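Local coordinates for exopolyphosphatase (Aquifex aeolicus, PDB 1T6C), which probably hydrolyses phosphoanhydride bonds of polyphosphate or guanosine pentaphosphate, at residues Val234-Phe248 with Leu282-Ser296. Residues are numbered along the deposited sequence; the frame is centred on the assembly and turned at random. Where two conformers were deposited one is given.
Sequences VHGKVLTYGQIKKWF and LKTLEIFEKDCLIVS
Tyr-241 lays one face of its ring against Leu-282: methyl CD1 sits 3.6 Å from the ring centroid, 23° off the normal, in a CH-pi contact shifted toward the rim. At the ring's edge, Leu-285 CB lies in plane, 3.9 Å from Tyr-241 CD1, and a water, also in plane, links Tyr-241 OH to Glu-286 OE1. That carboxylate oxygen also takes a salt bridge from Lys-283 NZ, above the carboxylate plane. The His-235 ring meets Ser-296 obliquely, its CD2 3.6 Å from Ser-296 CA.

Leu-282 is a knob in the hole formed by Tyr-241, Ile-244, Lys-245 and Phe-248. With its CG trans to the backbone N (chi1 -177°), the side chain reaches helix 241-251 and slips past Ile-244 in the opposing direction. The side chain of Ile-244 lies at about a right angle to that of Leu-285, CD1 to CD1 3.8 Å, and the same Ile-244 CD1 also touches Leu-293 CD2.

Beyond the helices, Val-238 to Thr-240 pair antiparallel with Ile-294 to Cys-292. Leu-239 and Leu-293 exchange two backbone bonds, N to O and O to N. The type II turn Val-234 to Lys-237, just before, is tied on by Gly-236 N to Val-295 O and Val-295 N to Lys-237 O. Tyr-241 N continues the pairing to Asp-291 O at 2.8 Å, but from well above the carbonyl plane. There the helix begins: Thr-240 OG1 receives Gln-243 N at 3.0 Å, and Gln-243 OE1 receives Thr-240 N in return, a capping box.

The contact thus holds edge strand 238-240 and the helix after it onto strand 292-296 and helix 274-288, in one half of the actin-like fold. Strand 292-296 also bonds to Ile-209 and Gly-211; Leu-239 and Val-234 pack on helix 214-223, while helix 185-199 covers Lys-283 and Thr-284.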
loop_
_atom_site.group_PDB
_atom_site.type_symbol
_atom_site.label_atom_id
_atom_site.label_comp_id
_atom_site.label_asym_id
_atom_site.label_seq_id
_atom_site.Cartn_x
_atom_site.Cartn_y
_atom_site.Cartn_z
ATOM N N VAL A 234 -6.724 9.134 11.982
ATOM C CA VAL A 234 -5.711 8.101 11.967
ATOM C C VAL A 234 -4.386 8.608 11.419
ATOM O O VAL A 234 -3.328 8.268 11.930
ATOM C CB VAL A 234 -6.209 6.873 11.149
ATOM C CG1 VAL A 234 -5.096 5.895 10.801
ATOM C CG2 VAL A 234 -7.313 6.157 11.936
ATOM N N HIS A 235 -4.435 9.415 10.377
ATOM C CA HIS A 235 -3.210 9.927 9.770
ATOM C C HIS A 235 -2.412 10.758 10.765
ATOM O O HIS A 235 -2.935 11.686 11.355
ATOM C CB HIS A 235 -3.585 10.792 8.592
ATOM C CG HIS A 235 -2.415 11.186 7.750
ATOM N ND1 HIS A 235 -1.858 12.444 7.775
ATOM C CD2 HIS A 235 -1.699 10.470 6.861
ATOM C CE1 HIS A 235 -0.841 12.475 6.932
ATOM N NE2 HIS A 235 -0.729 11.298 6.358
ATOM N N GLY A 236 -1.144 10.416 10.934
ATOM C CA GLY A 236 -0.272 11.104 11.855
ATOM C C GLY A 236 -0.283 10.558 13.275
ATOM O O GLY A 236 0.501 11.004 14.086
ATOM N N LYS A 237 -1.120 9.570 13.577
ATOM C CA LYS A 237 -1.102 8.940 14.891
ATOM C C LYS A 237 0.211 8.177 15.092
ATOM O O LYS A 237 0.773 7.605 14.153
ATOM C CB LYS A 237 -2.279 7.973 15.047
ATOM C CG LYS A 237 -3.627 8.619 15.244
ATOM C CD LYS A 237 -3.660 9.478 16.527
ATOM C CE LYS A 237 -5.079 9.745 17.009
ATOM N NZ LYS A 237 -5.634 10.910 16.272
ATOM N N VAL A 238 0.691 8.161 16.323
ATOM C CA VAL A 238 1.840 7.341 16.715
ATOM C C VAL A 238 1.399 5.991 17.253
ATOM O O VAL A 238 0.397 5.892 17.988
ATOM C CB VAL A 238 2.659 8.064 17.778
ATOM C CG1 VAL A 238 3.761 7.176 18.310
ATOM C CG2 VAL A 238 3.184 9.345 17.195
ATOM N N LEU A 239 2.154 4.944 16.904
ATOM C CA LEU A 239 2.010 3.644 17.543
ATOM C C LEU A 239 3.359 3.224 18.097
ATOM O O LEU A 239 4.364 3.214 17.372
ATOM C CB LEU A 239 1.523 2.596 16.542
ATOM C CG LEU A 239 0.059 2.741 16.099
ATOM C CD1 LEU A 239 -0.247 1.762 14.956
ATOM C CD2 LEU A 239 -0.887 2.530 17.212
ATOM N N THR A 240 3.375 2.858 19.377
ATOM C CA THR A 240 4.614 2.432 20.001
ATOM C C THR A 240 4.801 0.955 19.816
ATOM O O THR A 240 3.845 0.238 19.569
ATOM C CB THR A 240 4.629 2.746 21.522
ATOM O OG1 THR A 240 3.626 1.983 22.172
ATOM C CG2 THR A 240 4.253 4.159 21.796
ATOM N N TYR A 241 6.017 0.480 20.043
ATOM C CA TYR A 241 6.306 -0.948 20.075
ATOM C C TYR A 241 5.323 -1.619 21.050
ATOM O O TYR A 241 4.723 -2.643 20.735
ATOM C CB TYR A 241 7.765 -1.198 20.495
ATOM C CG TYR A 241 8.063 -2.673 20.560
ATOM C CD1 TYR A 241 8.536 -3.349 19.454
ATOM C CD2 TYR A 241 7.817 -3.409 21.733
ATOM C CE1 TYR A 241 8.783 -4.750 19.512
ATOM C CE2 TYR A 241 8.065 -4.771 21.794
ATOM C CZ TYR A 241 8.537 -5.435 20.680
ATOM O OH TYR A 241 8.751 -6.788 20.768
ATOM N N GLY A 242 5.206 -1.074 22.272
ATOM C CA GLY A 242 4.297 -1.641 23.260
ATOM C C GLY A 242 2.851 -1.777 22.809
ATOM O O GLY A 242 2.204 -2.777 23.099
ATOM N N GLN A 243 2.346 -0.762 22.112
ATOM C CA GLN A 243 0.969 -0.781 21.608
ATOM C C GLN A 243 0.811 -1.871 20.531
ATOM O O GLN A 243 -0.168 -2.647 20.543
ATOM C CB GLN A 243 0.585 0.565 21.029
ATOM C CG GLN A 243 0.231 1.628 22.091
ATOM C CD GLN A 243 0.126 3.057 21.510
ATOM O OE1 GLN A 243 0.911 3.452 20.689
ATOM N NE2 GLN A 243 -0.888 3.814 21.932
ATOM N N ILE A 244 1.798 -1.953 19.642
ATOM C CA ILE A 244 1.749 -2.931 18.555
ATOM C C ILE A 244 1.888 -4.327 19.140
ATOM O O ILE A 244 1.201 -5.243 18.726
ATOM C CB ILE A 244 2.810 -2.618 17.489
ATOM C CG1 ILE A 244 2.535 -1.250 16.847
ATOM C CG2 ILE A 244 2.823 -3.701 16.397
ATOM C CD1 ILE A 244 3.586 -0.814 15.879
ATOM N N LYS A 245 2.769 -4.513 20.117
ATOM C CA LYS A 245 2.931 -5.827 20.763
ATOM C C LYS A 245 1.620 -6.301 21.393
ATOM O O LYS A 245 1.215 -7.463 21.244
ATOM C CB LYS A 245 4.040 -5.801 21.833
ATOM C CG LYS A 245 4.324 -7.181 22.410
ATOM C CD LYS A 245 5.265 -7.183 23.586
ATOM C CE LYS A 245 5.402 -8.587 24.184
ATOM N NZ LYS A 245 4.166 -9.051 24.879
ATOM N N LYS A 246 0.932 -5.414 22.080
ATOM C CA LYS A 246 -0.318 -5.793 22.728
ATOM C C LYS A 246 -1.381 -6.206 21.710
ATOM O O LYS A 246 -2.107 -7.181 21.941
ATOM C CB LYS A 246 -0.788 -4.701 23.673
ATOM C CG LYS A 246 0.005 -4.746 24.957
ATOM C CD LYS A 246 -0.192 -3.481 25.778
ATOM C CE LYS A 246 -0.788 -3.762 27.148
ATOM N NZ LYS A 246 -1.103 -2.465 27.826
ATOM N N TRP A 247 -1.430 -5.535 20.557
ATOM C CA TRP A 247 -2.360 -5.955 19.482
ATOM C C TRP A 247 -1.970 -7.287 18.851
ATOM O O TRP A 247 -2.842 -8.105 18.498
ATOM C CB TRP A 247 -2.515 -4.859 18.411
ATOM C CG TRP A 247 -3.395 -3.767 18.886
ATOM C CD1 TRP A 247 -3.026 -2.528 19.298
ATOM C CD2 TRP A 247 -4.798 -3.865 19.122
ATOM N NE1 TRP A 247 -4.123 -1.834 19.754
ATOM C CE2 TRP A 247 -5.230 -2.638 19.649
ATOM C CE3 TRP A 247 -5.756 -4.870 18.905
ATOM C CZ2 TRP A 247 -6.540 -2.398 19.991
ATOM C CZ3 TRP A 247 -7.052 -4.615 19.235
ATOM C CH2 TRP A 247 -7.436 -3.397 19.765
ATOM N N PHE A 248 -0.672 -7.515 18.654
ATOM C CA PHE A 248 -0.205 -8.811 18.190
ATOM C C PHE A 248 -0.648 -9.918 19.158
ATOM O O PHE A 248 -1.209 -10.924 18.768
ATOM C CB PHE A 248 1.317 -8.844 17.993
ATOM C CG PHE A 248 1.769 -10.086 17.294
ATOM C CD1 PHE A 248 1.865 -10.126 15.910
ATOM C CD2 PHE A 248 2.044 -11.240 18.002
ATOM C CE1 PHE A 248 2.208 -11.303 15.239
ATOM C CE2 PHE A 248 2.408 -12.375 17.351
ATOM C CZ PHE A 248 2.486 -12.409 15.962
ATOM N N LEU A 282 5.941 -5.041 14.109
ATOM C CA LEU A 282 6.483 -5.237 15.478
ATOM C C LEU A 282 7.975 -5.571 15.361
ATOM O O LEU A 282 8.834 -4.937 16.011
ATOM C CB LEU A 282 5.697 -6.352 16.182
ATOM C CG LEU A 282 6.104 -6.598 17.631
ATOM C CD1 LEU A 282 5.673 -5.402 18.493
ATOM C CD2 LEU A 282 5.461 -7.914 18.071
ATOM N N LYS A 283 8.309 -6.567 14.535
ATOM C CA LYS A 283 9.700 -6.945 14.322
ATOM C C LYS A 283 10.522 -5.809 13.700
ATOM O O LYS A 283 11.694 -5.639 14.021
ATOM C CB LYS A 283 9.820 -8.279 13.544
ATOM C CG LYS A 283 11.243 -8.801 13.357
ATOM C CD LYS A 283 11.995 -9.133 14.654
ATOM C CE LYS A 283 11.435 -10.349 15.371
ATOM N NZ LYS A 283 12.383 -10.761 16.501
ATOM N N THR A 284 9.912 -4.998 12.843
ATOM C CA THR A 284 10.609 -3.867 12.242
ATOM C C THR A 284 11.078 -2.905 13.345
ATOM O O THR A 284 12.233 -2.487 13.364
ATOM C CB THR A 284 9.691 -3.126 11.255
ATOM O OG1 THR A 284 9.510 -3.942 10.079
ATOM C CG2 THR A 284 10.322 -1.845 10.770
ATOM N N LEU A 285 10.180 -2.542 14.243
ATOM C CA LEU A 285 10.552 -1.644 15.343
ATOM C C LEU A 285 11.667 -2.251 16.221
ATOM O O LEU A 285 12.623 -1.546 16.585
ATOM C CB LEU A 285 9.350 -1.270 16.196
ATOM C CG LEU A 285 8.380 -0.306 15.519
ATOM C CD1 LEU A 285 7.258 0.035 16.473
ATOM C CD2 LEU A 285 9.049 0.957 15.054
ATOM N N GLU A 286 11.569 -3.537 16.512
ATOM C CA GLU A 286 12.614 -4.210 17.313
ATOM C C GLU A 286 13.973 -4.154 16.608
ATOM O O GLU A 286 15.015 -3.784 17.187
ATOM C CB GLU A 286 12.201 -5.657 17.604
ATOM C CG GLU A 286 13.212 -6.410 18.453
ATOM C CD GLU A 286 12.922 -7.881 18.657
ATOM O OE1 GLU A 286 11.897 -8.392 18.202
ATOM O OE2 GLU A 286 13.767 -8.538 19.302
ATOM N N ILE A 287 13.997 -4.536 15.349
ATOM C CA ILE A 287 15.248 -4.610 14.612
ATOM C C ILE A 287 15.873 -3.250 14.405
ATOM O O ILE A 287 17.082 -3.113 14.500
ATOM C CB ILE A 287 15.023 -5.306 13.256
ATOM C CG1 ILE A 287 14.590 -6.753 13.468
ATOM C CG2 ILE A 287 16.255 -5.170 12.348
ATOM C CD1 ILE A 287 15.651 -7.650 13.880
ATOM N N PHE A 288 15.063 -2.239 14.101
ATOM C CA PHE A 288 15.575 -0.894 13.899
ATOM C C PHE A 288 15.869 -0.177 15.219
ATOM O O PHE A 288 16.336 0.950 15.222
ATOM C CB PHE A 288 14.576 -0.079 13.101
ATOM C CG PHE A 288 14.656 -0.294 11.637
ATOM C CD1 PHE A 288 14.135 -1.452 11.055
ATOM C CD2 PHE A 288 15.255 0.650 10.826
ATOM C CE1 PHE A 288 14.196 -1.652 9.655
ATOM C CE2 PHE A 288 15.304 0.456 9.451
ATOM C CZ PHE A 288 14.778 -0.689 8.881
ATOM N N GLU A 289 15.530 -0.824 16.322
ATOM C CA GLU A 289 15.717 -0.288 17.669
ATOM C C GLU A 289 14.996 1.046 17.865
ATOM O O GLU A 289 15.541 2.000 18.416
ATOM C CB GLU A 289 17.207 -0.231 17.997
ATOM C CG GLU A 289 17.907 -1.581 17.955
ATOM C CD GLU A 289 19.388 -1.419 18.260
ATOM O OE1 GLU A 289 19.703 -1.145 19.429
ATOM O OE2 GLU A 289 20.223 -1.529 17.330
ATOM N N LYS A 290 13.741 1.112 17.373
ATOM C CA LYS A 290 12.926 2.308 17.496
ATOM C C LYS A 290 11.687 2.016 18.313
ATOM O O LYS A 290 11.073 0.965 18.189
ATOM C CB LYS A 290 12.551 2.854 16.104
ATOM C CG LYS A 290 13.758 3.191 15.238
ATOM C CD LYS A 290 14.366 4.563 15.638
ATOM C CE LYS A 290 13.459 5.715 15.171
ATOM N NZ LYS A 290 12.942 6.593 16.266
ATOM N N ASP A 291 11.302 2.952 19.159
ATOM C CA ASP A 291 10.220 2.676 20.070
ATOM C C ASP A 291 8.842 2.968 19.484
ATOM O O ASP A 291 7.848 2.639 20.100
ATOM C CB ASP A 291 10.382 3.473 21.348
ATOM C CG ASP A 291 11.521 2.966 22.216
ATOM O OD1 ASP A 291 11.898 1.762 22.156
ATOM O OD2 ASP A 291 12.091 3.747 22.986
ATOM N N CYS A 292 8.788 3.631 18.335
ATOM C CA CYS A 292 7.486 3.980 17.752
ATOM C C CYS A 292 7.589 4.292 16.274
ATOM O O CYS A 292 8.680 4.514 15.728
ATOM C CB CYS A 292 6.861 5.160 18.467
ATOM S SG CYS A 292 7.688 6.706 18.134
ATOM N N LEU A 293 6.426 4.334 15.644
ATOM C CA LEU A 293 6.296 4.777 14.285
ATOM C C LEU A 293 5.095 5.715 14.172
ATOM O O LEU A 293 4.254 5.768 15.073
ATOM C CB LEU A 293 6.146 3.608 13.325
ATOM C CG LEU A 293 4.968 2.652 13.527
ATOM C CD1 LEU A 293 3.625 3.232 13.054
ATOM C CD2 LEU A 293 5.263 1.318 12.799
ATOM N N ILE A 294 5.051 6.449 13.078
ATOM C CA ILE A 294 3.952 7.332 12.721
ATOM C C ILE A 294 3.172 6.681 11.582
ATOM O O ILE A 294 3.770 6.140 10.671
ATOM C CB ILE A 294 4.494 8.744 12.270
ATOM C CG1 ILE A 294 5.458 9.307 13.310
ATOM C CG2 ILE A 294 3.340 9.737 12.054
ATOM C CD1 ILE A 294 6.153 10.598 12.882
ATOM N N VAL A 295 1.851 6.750 11.658
ATOM C CA VAL A 295 0.969 6.129 10.659
ATOM C C VAL A 295 0.644 7.124 9.567
ATOM O O VAL A 295 0.309 8.262 9.817
ATOM C CB VAL A 295 -0.312 5.580 11.341
ATOM C CG1 VAL A 295 -1.274 4.964 10.323
ATOM C CG2 VAL A 295 0.091 4.545 12.408
ATOM N N SER A 296 0.721 6.661 8.317
ATOM C CA SER A 296 0.237 7.429 7.176
ATOM C C SER A 296 -0.959 6.752 6.531
ATOM O O SER A 296 -0.930 5.556 6.269
ATOM C CB SER A 296 1.338 7.562 6.120
ATOM O OG SER A 296 0.825 8.275 5.008
HETATM O O HOH W 1 9.294 -8.082 18.276
#